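Local coordinates for protein DegQ (Legionella pneumophila, PDB 4YO1) that belongs to the HtrA-type serine proteases of family S1C and probably acts as a periplasmic endopeptidase, this chain comprising its protease domain and first PDZ domain, at residues T90-I95 / G118-D123; I139-K144 / P235-K240. The protein carries 1 engineered substitution. All blocks are in the same frame, centred on the assembly; numbering follows the deposited sequence.

Contact 1 (T90-I95 / G118-D123); sequences TNDHVI and GDSETD. With CD (cadmium ion), chain D.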
ATOM      1  N   THR A  90      -0.954 -15.417 -19.677  1.00 60.71           N
ATOM      2  CA  THR A  90      -0.765 -13.996 -19.479  1.00 60.29           C
ATOM      3  C   THR A  90      -2.108 -13.331 -19.752  1.00 61.17           C
ATOM      4  O   THR A  90      -3.103 -14.021 -19.966  1.00 61.08           O
ATOM      5  CB  THR A  90       0.344 -13.457 -20.418  1.00 46.99           C
ATOM      6  OG1 THR A  90       0.392 -12.026 -20.354  1.00 46.56           O
ATOM      7  CG2 THR A  90       0.092 -13.898 -21.850  1.00 48.38           C
ATOM      8  N   ASN A  91      -2.152 -12.003 -19.738  1.00 63.16           N
ATOM      9  CA  ASN A  91      -3.409 -11.313 -19.984  1.00 66.20           C
ATOM     10  C   ASN A  91      -3.781 -11.309 -21.457  1.00 68.40           C
ATOM     11  O   ASN A  91      -2.912 -11.405 -22.326  1.00 69.03           O
ATOM     12  CB  ASN A  91      -3.392  -9.896 -19.411  1.00 69.82           C
ATOM     13  CG  ASN A  91      -4.107  -9.801 -18.074  1.00 71.91           C
ATOM     14  OD1 ASN A  91      -4.255 -10.799 -17.362  1.00 70.33           O
ATOM     15  ND2 ASN A  91      -4.564  -8.600 -17.730  1.00 74.28           N
ATOM     16  N   ASP A  92      -5.078 -11.207 -21.731  1.00 70.43           N
ATOM     17  CA  ASP A  92      -5.577 -11.330 -23.094  1.00 74.82           C
ATOM     18  C   ASP A  92      -5.333 -10.073 -23.904  1.00 77.64           C
ATOM     19  O   ASP A  92      -5.050 -10.137 -25.099  1.00 80.30           O
ATOM     20  CB  ASP A  92      -7.070 -11.654 -23.102  1.00 75.26           C
ATOM     21  CG  ASP A  92      -7.549 -12.137 -24.456  1.00 78.27           C
ATOM     22  OD1 ASP A  92      -6.704 -12.637 -25.230  1.00 79.54           O
ATOM     23  OD2 ASP A  92      -8.762 -12.015 -24.746  1.00 79.41           O
ATOM     24  N   HIS A  93      -5.447  -8.924 -23.250  1.00 79.07           N
ATOM     25  CA  HIS A  93      -5.328  -7.653 -23.949  1.00 82.34           C
ATOM     26  C   HIS A  93      -3.883  -7.301 -24.262  1.00 81.40           C
ATOM     27  O   HIS A  93      -3.627  -6.393 -25.040  1.00 84.63           O
ATOM     28  CB  HIS A  93      -5.994  -6.520 -23.164  1.00 85.18           C
ATOM     29  CG  HIS A  93      -5.242  -6.113 -21.941  1.00 86.24           C
ATOM     30  ND1 HIS A  93      -4.605  -7.023 -21.123  1.00 85.86           N
ATOM     31  CD2 HIS A  93      -5.008  -4.894 -21.401  1.00 87.88           C
ATOM     32  CE1 HIS A  93      -4.019  -6.382 -20.129  1.00 85.93           C
ATOM     33  NE2 HIS A  93      -4.251  -5.086 -20.274  1.00 87.37           N
ATOM     34  N   VAL A  94      -2.938  -8.013 -23.666  1.00 78.12           N
ATOM     35  CA  VAL A  94      -1.533  -7.747 -23.944  1.00 78.88           C
ATOM     36  C   VAL A  94      -1.176  -8.255 -25.331  1.00 81.09           C
ATOM     37  O   VAL A  94      -0.413  -7.626 -26.064  1.00 85.08           O
ATOM     38  CB  VAL A  94      -0.601  -8.425 -22.932  1.00 77.61           C
ATOM     39  CG1 VAL A  94       0.809  -7.892 -23.089  1.00 78.16           C
ATOM     40  CG2 VAL A  94      -1.097  -8.204 -21.515  1.00 77.05           C
ATOM     41  N   ILE A  95      -1.741  -9.399 -25.688  1.00 80.13           N
ATOM     42  CA  ILE A  95      -1.438 -10.039 -26.958  1.00 82.12           C
ATOM     43  C   ILE A  95      -2.516  -9.722 -27.978  1.00 83.31           C
ATOM     44  O   ILE A  95      -2.753 -10.494 -28.897  1.00 84.82           O
ATOM     45  CB  ILE A  95      -1.287 -11.565 -26.795  1.00 82.46           C
ATOM     46  CG1 ILE A  95      -2.477 -12.140 -26.020  1.00 80.99           C
ATOM     47  CG2 ILE A  95       0.010 -11.889 -26.067  1.00 82.12           C
ATOM     48  CD1 ILE A  95      -3.525 -12.805 -26.884  1.00 82.52           C
ATOM     49  N   GLY A 118      -7.167 -17.481 -26.292  1.00 61.24           N
ATOM     50  CA  GLY A 118      -7.338 -16.525 -25.220  1.00 57.80           C
ATOM     51  C   GLY A 118      -8.799 -16.327 -24.905  1.00 58.28           C
ATOM     52  O   GLY A 118      -9.666 -16.653 -25.715  1.00 60.58           O
ATOM     53  N   ASP A 119      -9.072 -15.789 -23.725  1.00 57.32           N
ATOM     54  CA  ASP A 119     -10.434 -15.577 -23.277  1.00 58.88           C
ATOM     55  C   ASP A 119     -10.617 -14.105 -22.923  1.00 61.21           C
ATOM     56  O   ASP A 119      -9.764 -13.518 -22.263  1.00 61.61           O
ATOM     57  CB  ASP A 119     -10.706 -16.460 -22.069  1.00 57.00           C
ATOM     58  CG  ASP A 119     -12.049 -16.207 -21.466  1.00 57.22           C
ATOM     59  OD1 ASP A 119     -13.031 -16.107 -22.224  1.00 59.61           O
ATOM     60  OD2 ASP A 119     -12.123 -16.108 -20.229  1.00 56.17           O
ATOM     61  N   SER A 120     -11.724 -13.515 -23.370  1.00 63.06           N
ATOM     62  CA  SER A 120     -11.967 -12.077 -23.213  1.00 63.34           C
ATOM     63  C   SER A 120     -12.461 -11.744 -21.817  1.00 60.40           C
ATOM     64  O   SER A 120     -11.892 -10.901 -21.121  1.00 57.84           O
ATOM     65  CB  SER A 120     -13.000 -11.579 -24.240  1.00 67.29           C
ATOM     66  OG  SER A 120     -12.684 -11.989 -25.565  1.00 70.55           O
ATOM     67  N   GLU A 121     -13.530 -12.425 -21.423  1.00 60.67           N
ATOM     68  CA  GLU A 121     -14.234 -12.138 -20.175  1.00 59.94           C
ATOM     69  C   GLU A 121     -13.362 -12.229 -18.909  1.00 57.35           C
ATOM     70  O   GLU A 121     -13.538 -11.442 -17.989  1.00 58.57           O
ATOM     71  CB  GLU A 121     -15.488 -13.014 -20.051  1.00 61.49           C
ATOM     72  CG  GLU A 121     -15.556 -14.170 -21.052  1.00 64.23           C
ATOM     73  CD  GLU A 121     -15.987 -13.751 -22.462  1.00 68.93           C
ATOM     74  OE1 GLU A 121     -17.154 -13.336 -22.653  1.00 71.93           O
ATOM     75  OE2 GLU A 121     -15.152 -13.858 -23.389  1.00 69.93           O
ATOM     76  N   THR A 122     -12.424 -13.171 -18.860  1.00 54.37           N
ATOM     77  CA  THR A 122     -11.490 -13.240 -17.735  1.00 50.35           C
ATOM     78  C   THR A 122     -10.189 -12.489 -18.033  1.00 52.99           C
ATOM     79  O   THR A 122      -9.295 -12.428 -17.185  1.00 52.38           O
ATOM     80  CB  THR A 122     -11.131 -14.698 -17.358  1.00 44.97           C
ATOM     81  OG1 THR A 122     -10.403 -15.304 -18.433  1.00 45.71           O
ATOM     82  CG2 THR A 122     -12.376 -15.507 -17.070  1.00 42.74           C
ATOM     83  N   ASP A 123     -10.095 -11.923 -19.236  1.00 55.64           N
ATOM     84  CA  ASP A 123      -8.864 -11.306 -19.732  1.00 56.40           C
ATOM     85  C   ASP A 123      -7.675 -12.243 -19.606  1.00 52.89           C
ATOM     86  O   ASP A 123      -6.645 -11.887 -19.041  1.00 53.77           O
ATOM     87  CB  ASP A 123      -8.570  -9.978 -19.031  1.00 59.82           C
ATOM     88  CG  ASP A 123      -7.416  -9.216 -19.685  1.00 64.53           C
ATOM     89  OD1 ASP A 123      -7.142  -9.456 -20.882  1.00 66.67           O
ATOM     90  OD2 ASP A 123      -6.774  -8.387 -19.003  1.00 65.64           O
TER
HETATM   91 CD    CD D 403     -16.035 -15.502 -24.805  1.00 91.06          CD

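Contact 2 (I139-K144 / P235-K240); sequences IGDSDK and PINMAK. With CD (cadmium ion), chain C.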
ATOM      1  N   ILE A 139       1.864 -24.370  -7.148  1.00 63.34           N
ATOM      2  CA  ILE A 139       0.562 -23.730  -7.354  1.00 60.82           C
ATOM      3  C   ILE A 139      -0.510 -24.215  -6.367  1.00 60.29           C
ATOM      4  O   ILE A 139      -0.597 -25.408  -6.060  1.00 63.59           O
ATOM      5  CB  ILE A 139       0.110 -23.808  -8.843  1.00 49.50           C
ATOM      6  CG1 ILE A 139      -1.198 -24.568  -9.000  1.00 49.96           C
ATOM      7  CG2 ILE A 139       1.197 -24.418  -9.712  1.00 51.56           C
ATOM      8  CD1 ILE A 139      -2.388 -23.664  -9.117  1.00 48.91           C
ATOM      9  N   GLY A 140      -1.317 -23.276  -5.873  1.00 56.44           N
ATOM     10  CA  GLY A 140      -2.265 -23.576  -4.818  1.00 55.77           C
ATOM     11  C   GLY A 140      -3.729 -23.695  -5.210  1.00 55.38           C
ATOM     12  O   GLY A 140      -4.076 -23.834  -6.380  1.00 53.59           O
ATOM     13  N   ASP A 141      -4.599 -23.657  -4.209  1.00 57.74           N
ATOM     14  CA  ASP A 141      -6.033 -23.703  -4.452  1.00 59.28           C
ATOM     15  C   ASP A 141      -6.667 -22.380  -4.048  1.00 57.82           C
ATOM     16  O   ASP A 141      -6.534 -21.934  -2.908  1.00 56.93           O
ATOM     17  CB  ASP A 141      -6.679 -24.854  -3.675  1.00 62.56           C
ATOM     18  CG  ASP A 141      -8.136 -25.089  -4.065  1.00 63.88           C
ATOM     19  OD1 ASP A 141      -8.755 -24.200  -4.692  1.00 62.39           O
ATOM     20  OD2 ASP A 141      -8.672 -26.171  -3.741  1.00 66.70           O
ATOM     21  N   SER A 142      -7.371 -21.766  -4.989  1.00 57.42           N
ATOM     22  CA  SER A 142      -8.049 -20.508  -4.721  1.00 58.66           C
ATOM     23  C   SER A 142      -9.292 -20.704  -3.846  1.00 59.02           C
ATOM     24  O   SER A 142      -9.899 -19.736  -3.381  1.00 58.86           O
ATOM     25  CB  SER A 142      -8.409 -19.823  -6.033  1.00 60.42           C
ATOM     26  OG  SER A 142      -8.973 -20.747  -6.942  1.00 63.23           O
ATOM     27  N   ASP A 143      -9.663 -21.958  -3.607  1.00 59.59           N
ATOM     28  CA  ASP A 143     -10.791 -22.239  -2.732  1.00 59.90           C
ATOM     29  C   ASP A 143     -10.415 -22.013  -1.272  1.00 59.15           C
ATOM     30  O   ASP A 143     -11.250 -21.621  -0.459  1.00 59.77           O
ATOM     31  CB  ASP A 143     -11.311 -23.659  -2.949  1.00 62.86           C
ATOM     32  CG  ASP A 143     -11.873 -23.856  -4.336  1.00 63.89           C
ATOM     33  OD1 ASP A 143     -11.919 -22.853  -5.084  1.00 62.85           O
ATOM     34  OD2 ASP A 143     -12.280 -24.993  -4.677  1.00 65.42           O
ATOM     35  N   LYS A 144      -9.150 -22.254  -0.949  1.00 58.18           N
ATOM     36  CA  LYS A 144      -8.666 -22.070   0.412  1.00 58.72           C
ATOM     37  C   LYS A 144      -8.476 -20.592   0.728  1.00 54.47           C
ATOM     38  O   LYS A 144      -8.288 -20.217   1.880  1.00 53.28           O
ATOM     39  CB  LYS A 144      -7.360 -22.840   0.632  1.00 62.86           C
ATOM     40  CG  LYS A 144      -7.554 -24.313   0.986  1.00 68.44           C
ATOM     41  CD  LYS A 144      -6.613 -25.225   0.196  1.00 72.21           C
ATOM     42  CE  LYS A 144      -5.126 -24.936   0.459  1.00 74.72           C
ATOM     43  NZ  LYS A 144      -4.636 -25.460   1.779  1.00 78.30           N
ATOM     44  N   PRO A 235      -8.869 -16.056  -9.877  1.00 45.55           N
ATOM     45  CA  PRO A 235      -8.533 -17.207  -9.029  1.00 45.15           C
ATOM     46  C   PRO A 235      -7.993 -18.330  -9.892  1.00 46.41           C
ATOM     47  O   PRO A 235      -8.637 -18.690 -10.875  1.00 49.02           O
ATOM     48  CB  PRO A 235      -9.882 -17.613  -8.448  1.00 45.15           C
ATOM     49  CG  PRO A 235     -10.714 -16.398  -8.536  1.00 44.85           C
ATOM     50  CD  PRO A 235     -10.294 -15.708  -9.782  1.00 44.29           C
ATOM     51  N   ILE A 236      -6.826 -18.859  -9.542  1.00 44.60           N
ATOM     52  CA  ILE A 236      -6.120 -19.811 -10.395  1.00 42.94           C
ATOM     53  C   ILE A 236      -6.937 -21.062 -10.740  1.00 45.13           C
ATOM     54  O   ILE A 236      -6.679 -21.717 -11.747  1.00 47.24           O
ATOM     55  CB  ILE A 236      -4.751 -20.211  -9.790  1.00 40.99           C
ATOM     56  CG1 ILE A 236      -3.913 -21.009 -10.798  1.00 41.61           C
ATOM     57  CG2 ILE A 236      -4.930 -20.959  -8.497  1.00 40.84           C
ATOM     58  CD1 ILE A 236      -3.446 -20.187 -11.998  1.00 40.26           C
ATOM     59  N   ASN A 237      -7.930 -21.397  -9.926  1.00 43.93           N
ATOM     60  CA  ASN A 237      -8.794 -22.512 -10.277  1.00 44.48           C
ATOM     61  C   ASN A 237      -9.510 -22.182 -11.569  1.00 45.31           C
ATOM     62  O   ASN A 237      -9.416 -22.914 -12.546  1.00 48.35           O
ATOM     63  CB  ASN A 237      -9.799 -22.808  -9.167  1.00 45.02           C
ATOM     64  CG  ASN A 237      -9.168 -23.515  -7.990  1.00 45.89           C
ATOM     65  OD1 ASN A 237      -8.106 -24.124  -8.116  1.00 48.43           O
ATOM     66  ND2 ASN A 237      -9.816 -23.441  -6.839  1.00 44.84           N
ATOM     67  N   MET A 238     -10.206 -21.057 -11.564  1.00 44.42           N
ATOM     68  CA  MET A 238     -10.885 -20.547 -12.744  1.00 45.28           C
ATOM     69  C   MET A 238      -9.919 -20.368 -13.904  1.00 45.86           C
ATOM     70  O   MET A 238     -10.243 -20.682 -15.047  1.00 47.67           O
ATOM     71  CB  MET A 238     -11.521 -19.207 -12.402  1.00 45.69           C
ATOM     72  CG  MET A 238     -12.309 -18.547 -13.502  1.00 46.00           C
ATOM     73  SD  MET A 238     -13.408 -17.316 -12.780  1.00 90.60           S
ATOM     74  CE  MET A 238     -14.487 -16.995 -14.174  1.00132.25           C
ATOM     75  N   ALA A 239      -8.730 -19.860 -13.607  1.00 45.63           N
ATOM     76  CA  ALA A 239      -7.725 -19.639 -14.639  1.00 48.12           C
ATOM     77  C   ALA A 239      -7.353 -20.945 -15.322  1.00 53.36           C
ATOM     78  O   ALA A 239      -7.302 -21.021 -16.552  1.00 55.72           O
ATOM     79  CB  ALA A 239      -6.503 -18.987 -14.051  1.00 46.39           C
ATOM     80  N   LYS A 240      -7.102 -21.978 -14.523  1.00 54.62           N
ATOM     81  CA  LYS A 240      -6.720 -23.269 -15.072  1.00 55.50           C
ATOM     82  C   LYS A 240      -7.869 -23.898 -15.844  1.00 55.02           C
ATOM     83  O   LYS A 240      -7.651 -24.532 -16.873  1.00 55.95           O
ATOM     84  CB  LYS A 240      -6.191 -24.199 -13.980  1.00 56.71           C
ATOM     85  CG  LYS A 240      -4.721 -23.953 -13.663  1.00 57.93           C
ATOM     86  CD  LYS A 240      -4.123 -25.008 -12.743  1.00 60.71           C
ATOM     87  CE  LYS A 240      -4.858 -25.050 -11.412  1.00 61.69           C
ATOM     88  NZ  LYS A 240      -4.222 -25.950 -10.409  1.00 63.85           N
TER
HETATM   89 CD    CD C 402     -13.715 -25.561  -6.613  1.00135.38          CD

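Contact 1 (T90-I95 / G118-D123)
Asp123 reaches across to the turn after strand 87-91, where its carboxylate meets Asn91, Asp92 and His93 together. From CB the side chain runs anti to the backbone N (chi1 -171°), which carries Asp123 CG to within 3.7 Å of Asp92 N. OD1 then takes bonds from two successive amides: His93 N donates to the syn lone pair of Asp123 OD1 at 3.0 Å, while Asp92 N gives a weak, bent bond to the same oxygen. A second weak bond runs from Asp92 N to Asp123 O. OD2, at the other tip, comes close to both Asn91 ND2 and His93 ND1, but neither approach has the angle of a hydrogen bond; His93 ND1 stands 3.3 Å from Asp123 OD2, with ring and carboxylate planes 72° apart. The backbone amides thus hold the carboxylate beside the imidazole. His93 and Asp123 are the predicted histidine and aspartate of the charge relay, and the serine position is the engineered Ala202, against which Asn91 packs. Alongside, Asp92 CB lies 3.4 Å from Asp119 O and also touches Asp123; the Asp92 carboxylate has its salt bridge with Arg96. The aspartate-bearing turn is braced from within: Asp123 N bonds Ser120 O (2.8 Å) in a type I turn, and Asp119 OD2 accepts from Thr122 N, an Asx motif, and also from Thr122 OG1. Glu121 OE2 on the outer side binds a cadmium ion at 2.3 Å. In the N-terminal barrel, strand 124-128 runs between strands 87-91 and 110-119, antiparallel to both; Thr90 bonds Ala125 through the backbone, Asp92 and Ile95 rest on the same alanine, and the contact sits at the barrel end where the chain leaves strands 87-91 and 110-119 and enters 124-128.

Contact 2 (I139-K144 / P235-K240)
Asn237, in the first turn of helix 236-249, is held by three polar side chains of the 139-144 loop. Among the hydrogen bonds, Asn237 ND2 donates to Asp141 OD1 with a nearly straight geometry (165°), the acceptor lying in the amide plane and the carboxylate turned 67° from it. Asn237 ND2 also gives a weak bond to Asp143 OD1, 2.8 Å away. Ser142 OG, placed between its backbone N and carbonyl carbon (chi1 45°), accepts from Asn237 N at 3.2 Å. Asp141 OD1 has a second donor: Asp143 N reaches it at 2.7 Å from the opposite face of the carboxylate, closing an Asx turn. Packing flanks this network. Ser142 CB lies 3.6 Å from CB of Pro235, the N-cap residue, and Ile139 CD1 crosses to Ile236 CG1 at 3.5 Å as the apolar pair. Separately, the amino end of Lys240 touches Ile139 tip to tip. Metal coordination completes the set: Asp143 OD2 binds a cadmium ion at 2.5 Å, sharing it with Gln288 of the PDZ domain. The two aspartates are consistent with the Asn237 amide sitting with ND2 toward them. Acidic and hydroxyl acceptors at the N-terminal end of a helix probably gain from its dipole, and the cadmium links this protease-domain loop to the PDZ domain.

Overall arrangement
From the N terminus, contact 1 comes first: it closes the excursion through strands 98-104 and 110-119 and ties together turns of the first barrel. The chain then runs along strand 124-128 and enters the loop between the two barrels, where contact 2 opens. Its 90 intervening residues hold the six strands of the second barrel, and it closes on helix 236-249, which leads toward the PDZ domain. The two contacts are in series, neither nested nor crossed. Their centres are about 17 Å apart, yet Thr122 CG2 packs on Met238 CE at 3.9 Å, so the aspartate turn of the first barrel touches the helix leaving the second.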